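Local coordinates for nitrate transport protein nrtA (Synechocystis sp., PDB 2G29), which binds nitrate in the periplasm as the solute-binding component of the NrtABCD ABC transporter for nitrate uptake, at residues L48-E53 / Q267-Q272. Numbering follows the deposited sequence.
Sequences LIIAKE and QQWCDQ
The flat group in the contact is the Trp269 indole, which Ile50 meets obliquely at CE3 and CZ3 of the six-membered ring. Both branches of the isoleucine touch it. Ile50 CD1 lies 3.6 Å from Trp269 CZ3. Ile50 CG2 lies 3.6 Å from Trp269 CE3. The two side chains cross at about a right angle. With CG anti to the backbone N (chi1 -170°), the indole swings toward helix 46-53, and its benzene part leads. Glu278 of helix 276-284 also touches the tryptophan. Cys270 supplies the second contact: its SG sits 3.6 Å from Ile50 CG1. Ile50 thus packs against the indole and the sulfur together. Here the backbones stay apart, with 7.6 Å between Ile50 CA and Cys270 CA. Ile282 and Phe56 also pack on Ile50, and Met279 on Cys270. Cutting Ile50 back to an alanine would probably open a gap beside the indole and the Cys270 sulfur and leave the ring less firmly fixed. The contact joins helix 46-53 to the C-terminal end of helix 253-271 within the periplasmic binding protein fold, away from the nitrate site. No hydrogen bond or salt bridge links the two segments, so the contact itself rests on van der Waals packing and the burial of apolar surface.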
ATOM      1  N   LEU A  48      -1.653  12.656  -0.434  1.00 13.38           N
ATOM      2  CA  LEU A  48      -0.532  13.511  -0.073  1.00 13.69           C
ATOM      3  C   LEU A  48      -0.264  14.598  -1.127  1.00 14.62           C
ATOM      4  O   LEU A  48       0.109  15.734  -0.778  1.00 14.25           O
ATOM      5  CB  LEU A  48       0.754  12.705   0.139  1.00 15.00           C
ATOM      6  CG  LEU A  48       0.752  11.715   1.304  1.00 16.83           C
ATOM      7  CD1 LEU A  48       2.196  11.366   1.615  1.00 16.30           C
ATOM      8  CD2 LEU A  48       0.082  12.301   2.544  1.00 17.73           C
ATOM      9  N   ILE A  49      -0.477  14.253  -2.395  1.00 13.74           N
ATOM     10  CA  ILE A  49      -0.253  15.173  -3.515  1.00 13.94           C
ATOM     11  C   ILE A  49      -1.374  16.202  -3.570  1.00 15.41           C
ATOM     12  O   ILE A  49      -1.099  17.406  -3.678  1.00 15.93           O
ATOM     13  CB  ILE A  49      -0.150  14.356  -4.824  1.00 14.39           C
ATOM     14  CG1 ILE A  49       1.205  13.619  -4.859  1.00 18.20           C
ATOM     15  CG2 ILE A  49      -0.246  15.282  -6.032  1.00 15.97           C
ATOM     16  CD1 ILE A  49       1.516  12.727  -3.701  1.00 23.52           C
ATOM     17  N   ILE A  50      -2.611  15.734  -3.469  1.00 15.33           N
ATOM     18  CA  ILE A  50      -3.790  16.633  -3.487  1.00 15.25           C
ATOM     19  C   ILE A  50      -3.733  17.573  -2.274  1.00 15.89           C
ATOM     20  O   ILE A  50      -4.147  18.743  -2.354  1.00 15.43           O
ATOM     21  CB  ILE A  50      -5.106  15.813  -3.497  1.00 16.23           C
ATOM     22  CG1 ILE A  50      -5.398  15.323  -4.915  1.00 18.07           C
ATOM     23  CG2 ILE A  50      -6.310  16.655  -3.040  1.00 15.21           C
ATOM     24  CD1 ILE A  50      -5.461  16.393  -5.936  1.00 22.56           C
ATOM     25  N   ALA A  51      -3.231  17.111  -1.144  1.00 14.39           N
ATOM     26  CA  ALA A  51      -3.141  18.016   0.006  1.00 15.27           C
ATOM     27  C   ALA A  51      -2.268  19.229  -0.348  1.00 15.98           C
ATOM     28  O   ALA A  51      -2.477  20.319   0.180  1.00 17.65           O
ATOM     29  CB  ALA A  51      -2.575  17.298   1.213  1.00 16.19           C
ATOM     30  N   LYS A  52      -1.285  19.049  -1.221  1.00 15.05           N
ATOM     31  CA  LYS A  52      -0.446  20.174  -1.645  1.00 17.09           C
ATOM     32  C   LYS A  52      -1.176  20.937  -2.767  1.00 18.26           C
ATOM     33  O   LYS A  52      -1.432  22.137  -2.643  1.00 18.52           O
ATOM     34  CB  LYS A  52       0.919  19.678  -2.165  1.00 17.73           C
ATOM     35  CG  LYS A  52       1.898  20.802  -2.560  1.00 19.16           C
ATOM     36  CD  LYS A  52       2.331  21.590  -1.334  1.00 21.62           C
ATOM     37  CE  LYS A  52       3.400  22.609  -1.674  1.00 22.05           C
ATOM     38  NZ  LYS A  52       3.886  23.299  -0.431  1.00 22.83           N
ATOM     39  N   GLU A  53      -1.538  20.246  -3.843  1.00 18.57           N
ATOM     40  CA  GLU A  53      -2.186  20.903  -4.985  1.00 19.29           C
ATOM     41  C   GLU A  53      -3.481  21.658  -4.702  1.00 20.56           C
ATOM     42  O   GLU A  53      -3.748  22.684  -5.344  1.00 21.92           O
ATOM     43  CB  GLU A  53      -2.451  19.876  -6.090  1.00 20.62           C
ATOM     44  CG  GLU A  53      -1.208  19.435  -6.860  1.00 23.33           C
ATOM     45  CD  GLU A  53      -0.812  20.401  -7.982  1.00 25.28           C
ATOM     46  OE1 GLU A  53       0.202  20.144  -8.643  1.00 24.49           O
ATOM     47  OE2 GLU A  53      -1.515  21.407  -8.204  1.00 28.73           O
ATOM     48  N   GLN A 267      -8.096  13.214   1.567  1.00 13.71           N
ATOM     49  CA  GLN A 267      -8.676  11.892   1.338  1.00 15.02           C
ATOM     50  C   GLN A 267     -10.167  11.976   0.990  1.00 14.63           C
ATOM     51  O   GLN A 267     -10.646  11.275   0.117  1.00 16.10           O
ATOM     52  CB  GLN A 267      -8.505  10.997   2.565  1.00 13.79           C
ATOM     53  CG  GLN A 267      -7.092  10.457   2.733  1.00 14.06           C
ATOM     54  CD  GLN A 267      -6.967   9.617   3.985  1.00 14.38           C
ATOM     55  OE1 GLN A 267      -7.240  10.096   5.084  1.00 14.65           O
ATOM     56  NE2 GLN A 267      -6.552   8.353   3.826  1.00 12.31           N
ATOM     57  N   GLN A 268     -10.894  12.831   1.711  1.00 15.87           N
ATOM     58  CA  GLN A 268     -12.319  13.008   1.453  1.00 16.25           C
ATOM     59  C   GLN A 268     -12.524  13.566   0.048  1.00 15.06           C
ATOM     60  O   GLN A 268     -13.449  13.159  -0.669  1.00 18.13           O
ATOM     61  CB  GLN A 268     -12.890  13.948   2.509  1.00 16.54           C
ATOM     62  CG  GLN A 268     -13.008  13.273   3.869  1.00 19.53           C
ATOM     63  CD  GLN A 268     -13.444  14.230   4.941  1.00 23.55           C
ATOM     64  OE1 GLN A 268     -12.631  14.920   5.546  1.00 26.84           O
ATOM     65  NE2 GLN A 268     -14.738  14.280   5.178  1.00 24.17           N
ATOM     66  N   TRP A 269     -11.656  14.486  -0.336  1.00 15.04           N
ATOM     67  CA  TRP A 269     -11.734  15.091  -1.670  1.00 15.27           C
ATOM     68  C   TRP A 269     -11.469  14.037  -2.753  1.00 15.67           C
ATOM     69  O   TRP A 269     -12.218  13.909  -3.722  1.00 16.73           O
ATOM     70  CB  TRP A 269     -10.707  16.194  -1.805  1.00 15.21           C
ATOM     71  CG  TRP A 269     -10.892  17.015  -3.071  1.00 18.32           C
ATOM     72  CD1 TRP A 269     -11.710  18.098  -3.229  1.00 18.23           C
ATOM     73  CD2 TRP A 269     -10.284  16.782  -4.343  1.00 16.83           C
ATOM     74  NE1 TRP A 269     -11.650  18.557  -4.520  1.00 19.93           N
ATOM     75  CE2 TRP A 269     -10.778  17.772  -5.228  1.00 17.82           C
ATOM     76  CE3 TRP A 269      -9.366  15.832  -4.829  1.00 17.28           C
ATOM     77  CZ2 TRP A 269     -10.389  17.839  -6.566  1.00 19.61           C
ATOM     78  CZ3 TRP A 269      -8.981  15.900  -6.160  1.00 16.71           C
ATOM     79  CH2 TRP A 269      -9.489  16.901  -7.017  1.00 17.84           C
ATOM     80  N   CYS A 270     -10.369  13.294  -2.601  1.00 16.01           N
ATOM     81  CA  CYS A 270     -10.032  12.260  -3.573  1.00 15.77           C
ATOM     82  C   CYS A 270     -11.060  11.138  -3.690  1.00 15.62           C
ATOM     83  O   CYS A 270     -11.193  10.507  -4.730  1.00 17.93           O
ATOM     84  CB  CYS A 270      -8.692  11.615  -3.215  1.00 16.33           C
ATOM     85  SG  CYS A 270      -7.252  12.615  -3.415  1.00 16.54           S
ATOM     86  N   ASP A 271     -11.770  10.866  -2.609  1.00 15.69           N
ATOM     87  CA  ASP A 271     -12.752   9.789  -2.596  1.00 17.02           C
ATOM     88  C   ASP A 271     -14.049  10.081  -3.342  1.00 17.94           C
ATOM     89  O   ASP A 271     -14.810   9.174  -3.602  1.00 19.28           O
ATOM     90  CB  ASP A 271     -13.067   9.434  -1.137  1.00 17.67           C
ATOM     91  CG  ASP A 271     -13.290   7.956  -0.922  1.00 19.42           C
ATOM     92  OD1 ASP A 271     -12.513   7.158  -1.492  1.00 18.91           O
ATOM     93  OD2 ASP A 271     -14.234   7.594  -0.178  1.00 20.75           O
ATOM     94  N   GLN A 272     -14.296  11.344  -3.687  1.00 19.44           N
ATOM     95  CA  GLN A 272     -15.537  11.696  -4.383  1.00 20.34           C
ATOM     96  C   GLN A 272     -15.516  11.400  -5.882  1.00 19.20           C
ATOM     97  O   GLN A 272     -14.573  11.796  -6.567  1.00 20.33           O
ATOM     98  CB  GLN A 272     -15.859  13.192  -4.190  1.00 21.58           C
ATOM     99  CG  GLN A 272     -16.270  13.616  -2.761  1.00 27.13           C
ATOM    100  CD  GLN A 272     -16.973  14.983  -2.721  1.00 31.64           C
ATOM    101  OE1 GLN A 272     -17.353  15.471  -1.654  1.00 35.78           O
ATOM    102  NE2 GLN A 272     -17.147  15.597  -3.888  1.00 34.93           N
TER